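Local coordinates for protein D-galactonate dehydratase family member RspA (Pantoea ananatis, PDB 3T6C) that dehydrates D-gluconate to 2-dehydro-3-deoxy-D-gluconate with low, magnesium-dependent activity in vitro, an activity thought to have no significant role in gluconate breakdown in the cell, at residues A[146-156]-A[171-180]. Residues are numbered along the deposited sequence; the frame is centred on the assembly and turned at random.
Sequences ALYVHTDGADE and YQYIRCQMGM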
loop_
_atom_site.group_PDB
_atom_site.type_symbol
_atom_site.label_atom_id
_atom_site.label_comp_id
_atom_site.label_asym_id
_atom_site.label_seq_id
_atom_site.Cartn_x
_atom_site.Cartn_y
_atom_site.Cartn_z
ATOM N N ALA A 146 -5.209 -15.172 36.226
ATOM C CA ALA A 146 -3.782 -14.895 36.489
ATOM C C ALA A 146 -3.500 -13.411 36.659
ATOM O O ALA A 146 -4.000 -12.552 35.887
ATOM C CB ALA A 146 -2.915 -15.497 35.387
ATOM N N LEU A 147 -2.717 -13.105 37.693
ATOM C CA LEU A 147 -2.453 -11.720 38.102
ATOM C C LEU A 147 -1.015 -11.306 37.818
ATOM O O LEU A 147 -0.090 -12.110 37.967
ATOM C CB LEU A 147 -2.747 -11.556 39.609
ATOM C CG LEU A 147 -4.135 -12.034 40.046
ATOM C CD1 LEU A 147 -4.198 -11.868 41.589
ATOM C CD2 LEU A 147 -5.204 -11.193 39.383
ATOM N N TYR A 148 -0.787 -10.030 37.453
ATOM C CA TYR A 148 0.539 -9.474 37.658
ATOM C C TYR A 148 0.510 -8.353 38.675
ATOM O O TYR A 148 -0.525 -7.695 38.846
ATOM C CB TYR A 148 1.184 -8.972 36.357
ATOM C CG TYR A 148 0.707 -7.610 35.785
ATOM C CD1 TYR A 148 1.298 -6.398 36.220
ATOM C CD2 TYR A 148 -0.248 -7.554 34.789
ATOM C CE1 TYR A 148 0.895 -5.167 35.676
ATOM C CE2 TYR A 148 -0.621 -6.332 34.183
ATOM C CZ TYR A 148 -0.078 -5.158 34.653
ATOM O OH TYR A 148 -0.495 -3.991 34.055
ATOM N N VAL A 149 1.633 -8.174 39.358
ATOM C CA VAL A 149 1.709 -7.235 40.437
ATOM C C VAL A 149 2.880 -6.292 40.188
ATOM O O VAL A 149 3.740 -6.547 39.344
ATOM C CB VAL A 149 1.888 -7.936 41.788
ATOM C CG1 VAL A 149 0.563 -8.603 42.218
ATOM C CG2 VAL A 149 3.075 -8.920 41.762
ATOM N N HIS A 150 2.887 -5.191 40.920
ATOM C CA HIS A 150 3.933 -4.151 40.782
ATOM C C HIS A 150 5.069 -4.328 41.773
ATOM O O HIS A 150 4.830 -4.437 42.992
ATOM C CB HIS A 150 3.314 -2.779 41.078
ATOM C CG HIS A 150 2.251 -2.342 40.103
ATOM N ND1 HIS A 150 1.638 -1.105 40.205
ATOM C CD2 HIS A 150 1.687 -2.955 39.033
ATOM C CE1 HIS A 150 0.769 -0.965 39.218
ATOM N NE2 HIS A 150 0.759 -2.080 38.510
ATOM N N THR A 151 6.289 -4.374 41.255
ATOM C CA THR A 151 7.494 -4.216 42.067
ATOM C C THR A 151 8.263 -2.975 41.624
ATOM O O THR A 151 8.250 -2.570 40.424
ATOM C CB THR A 151 8.460 -5.414 42.034
ATOM O OG1 THR A 151 8.982 -5.567 40.731
ATOM C CG2 THR A 151 7.808 -6.682 42.451
ATOM N N ASP A 152 8.956 -2.361 42.591
ATOM C CA ASP A 152 9.667 -1.141 42.292
ATOM C C ASP A 152 10.830 -1.111 43.282
ATOM O O ASP A 152 10.964 -1.999 44.163
ATOM C CB ASP A 152 8.719 0.015 42.540
ATOM C CG ASP A 152 8.967 1.204 41.637
ATOM O OD1 ASP A 152 10.118 1.717 41.607
ATOM O OD2 ASP A 152 7.992 1.641 40.963
ATOM N N GLY A 153 11.621 -0.062 43.179
ATOM C CA GLY A 153 12.759 0.092 44.045
ATOM C C GLY A 153 13.664 1.161 43.518
ATOM O O GLY A 153 13.597 1.582 42.353
ATOM N N ALA A 154 14.574 1.594 44.379
ATOM C CA ALA A 154 15.413 2.702 44.012
ATOM C C ALA A 154 16.587 2.270 43.109
ATOM O O ALA A 154 17.164 3.082 42.384
ATOM C CB ALA A 154 15.930 3.364 45.277
ATOM N N ASP A 155 16.975 0.993 43.187
ATOM C CA ASP A 155 18.092 0.483 42.400
ATOM C C ASP A 155 17.816 -0.975 41.998
ATOM O O ASP A 155 16.775 -1.541 42.401
ATOM C CB ASP A 155 19.451 0.672 43.120
ATOM C CG ASP A 155 19.562 -0.106 44.387
ATOM O OD1 ASP A 155 18.873 -1.113 44.555
ATOM O OD2 ASP A 155 20.387 0.275 45.250
ATOM N N GLU A 156 18.714 -1.588 41.224
ATOM C CA GLU A 156 18.437 -2.920 40.683
ATOM C C GLU A 156 18.309 -3.963 41.791
ATOM O O GLU A 156 17.521 -4.903 41.666
ATOM C CB GLU A 156 19.546 -3.320 39.704
ATOM C CG GLU A 156 19.672 -2.262 38.653
ATOM C CD GLU A 156 20.856 -2.439 37.770
ATOM O OE1 GLU A 156 20.967 -1.613 36.827
ATOM O OE2 GLU A 156 21.655 -3.397 38.017
ATOM N N TYR A 171 3.202 -15.133 42.931
ATOM C CA TYR A 171 2.951 -14.407 41.662
ATOM C C TYR A 171 3.919 -14.866 40.611
ATOM O O TYR A 171 5.109 -15.080 40.888
ATOM C CB TYR A 171 3.065 -12.896 41.855
ATOM C CG TYR A 171 1.957 -12.384 42.734
ATOM C CD1 TYR A 171 0.677 -12.224 42.201
ATOM C CD2 TYR A 171 2.182 -12.086 44.081
ATOM C CE1 TYR A 171 -0.356 -11.749 42.966
ATOM C CE2 TYR A 171 1.106 -11.668 44.885
ATOM C CZ TYR A 171 -0.130 -11.491 44.315
ATOM O OH TYR A 171 -1.170 -11.024 45.094
ATOM N N GLN A 172 3.351 -15.149 39.443
ATOM C CA GLN A 172 4.125 -15.634 38.292
ATOM C C GLN A 172 4.401 -14.586 37.199
ATOM O O GLN A 172 5.096 -14.883 36.201
ATOM C CB GLN A 172 3.418 -16.861 37.732
ATOM C CG GLN A 172 3.251 -17.918 38.826
ATOM C CD GLN A 172 2.595 -19.202 38.311
ATOM O OE1 GLN A 172 1.353 -19.255 38.047
ATOM N NE2 GLN A 172 3.381 -20.225 38.225
ATOM N N TYR A 173 3.836 -13.392 37.380
ATOM C CA TYR A 173 3.929 -12.292 36.430
ATOM C C TYR A 173 4.165 -11.048 37.241
ATOM O O TYR A 173 3.360 -10.750 38.151
ATOM C CB TYR A 173 2.611 -12.145 35.665
ATOM C CG TYR A 173 2.197 -13.380 34.877
ATOM C CD1 TYR A 173 1.582 -14.454 35.518
ATOM C CD2 TYR A 173 2.373 -13.429 33.486
ATOM C CE1 TYR A 173 1.186 -15.537 34.805
ATOM C CE2 TYR A 173 1.950 -14.547 32.767
ATOM C CZ TYR A 173 1.381 -15.576 33.445
ATOM O OH TYR A 173 0.957 -16.692 32.745
ATOM N N ILE A 174 5.270 -10.362 36.963
ATOM C CA ILE A 174 5.707 -9.244 37.807
ATOM C C ILE A 174 6.140 -8.064 36.957
ATOM O O ILE A 174 7.030 -8.224 36.083
ATOM C CB ILE A 174 6.863 -9.701 38.705
ATOM C CG1 ILE A 174 6.350 -10.854 39.601
ATOM C CG2 ILE A 174 7.304 -8.532 39.610
ATOM C CD1 ILE A 174 7.461 -11.584 40.270
ATOM N N ARG A 175 5.525 -6.892 37.189
ATOM C CA ARG A 175 5.979 -5.666 36.517
ATOM C C ARG A 175 7.125 -5.075 37.334
ATOM O O ARG A 175 6.986 -4.921 38.550
ATOM C CB ARG A 175 4.855 -4.654 36.444
ATOM C CG ARG A 175 5.253 -3.446 35.591
ATOM C CD ARG A 175 4.161 -2.391 35.610
ATOM N NE ARG A 175 4.280 -1.554 36.804
ATOM C CZ ARG A 175 3.629 -0.406 36.907
ATOM N NH1 ARG A 175 2.829 -0.027 35.933
ATOM N NH2 ARG A 175 3.813 0.411 37.952
ATOM N N CYS A 176 8.213 -4.714 36.681
ATOM C CA CYS A 176 9.429 -4.176 37.363
ATOM C C CYS A 176 9.742 -2.788 36.849
ATOM O O CYS A 176 9.971 -2.614 35.648
ATOM C CB CYS A 176 10.651 -5.084 37.113
ATOM S SG CYS A 176 10.351 -6.762 37.793
ATOM N N GLN A 177 9.706 -1.799 37.761
ATOM C CA GLN A 177 10.081 -0.424 37.486
ATOM C C GLN A 177 11.214 -0.082 38.443
ATOM O O GLN A 177 11.351 -0.720 39.517
ATOM C CB GLN A 177 8.887 0.507 37.767
ATOM C CG GLN A 177 7.559 0.141 37.105
ATOM C CD GLN A 177 7.539 0.267 35.585
ATOM O OE1 GLN A 177 7.199 -0.699 34.896
ATOM N NE2 GLN A 177 7.834 1.465 35.070
ATOM N N MET A 178 11.987 0.938 38.114
ATOM C CA MET A 178 12.976 1.392 39.082
ATOM C C MET A 178 12.733 2.870 39.166
ATOM O O MET A 178 13.106 3.612 38.265
ATOM C CB MET A 178 14.371 1.038 38.539
ATOM C CG MET A 178 15.495 1.313 39.507
ATOM S SD MET A 178 17.065 0.648 38.811
ATOM C CE MET A 178 17.259 1.672 37.353
ATOM N N GLY A 179 12.150 3.319 40.282
ATOM C CA GLY A 179 11.615 4.696 40.335
ATOM C C GLY A 179 10.306 4.913 39.564
ATOM O O GLY A 179 10.071 5.987 38.958
ATOM N N MET A 180 9.433 3.909 39.582
ATOM C CA MET A 180 8.128 4.000 38.886
ATOM C C MET A 180 8.232 4.510 37.436
ATOM O O MET A 180 8.931 3.884 36.641
ATOM C CB MET A 180 7.059 4.740 39.692
ATOM C CG MET A 180 5.639 4.184 39.382
ATOM S SD MET A 180 4.409 5.093 40.320
ATOM C CE MET A 180 4.531 4.294 41.913
HETATM O O HOH W 1 0.607 -14.496 39.051
HETATM O O HOH W 2 1.147 -1.874 34.287
HETATM O O HOH W 3 5.932 -2.012 39.158
HETATM O O HOH W 4 5.734 0.452 40.316
#
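Flat on the ring of His-150 lies the guanidinium of Arg-175, the two planes 9° apart and their centres separated by 3.7 Å, with NE2 of the histidine over the middle of the guanidinium. The pair offers a worked example of how neighbouring parallel strands of a beta-alpha-beta unit, here 145-151 and 173-176 joined by helix 156-168, build an active-site wall in the barrel of the enolase superfamily. Arg-175 gets there with CG anti to its own N (chi1 -173°) and a bend at chi3, and Gln-177 CD lies over the opposite face of the guanidinium, toward its rim. Along its edge, NE and NH2 reach water 3 and water 4, which pass the contact on to Thr-151 O and Asp-152 OD2.

The face of the sheet turned to helix 156-168 is largely apolar. There the methyl CG1 of Val-149 presses onto the Tyr-171 ring, 3.6 Å from its centroid, while Leu-147 CD1 meets the rim of the same ring. One step further, Thr-151 CG2 and Ile-174 CG2 butt together at a tight 3.4 Å; the threonine hydroxyl, turned back between its N and carbonyl carbon, joins Thr-151 N on Arg-175 O.

Past the strands, the carboxylate of Asp-152 sits in the loop at Gly-179 and Met-180. Its OD1 takes Met-180 N on the syn lone pair (3.1 Å) and Gly-153 N on the anti one. Met-178 SD lies 3.7 Å from Glu-156 N at the start of the helix.

The bonds from His-150 NE2 to Glu-375 and from Arg-175 NH1 to Tyr-181 would restrict the turning of the two groups; together with the stack and the waters, they hold the guanidinium's orientation beside D-gluconate and the magnesium ion.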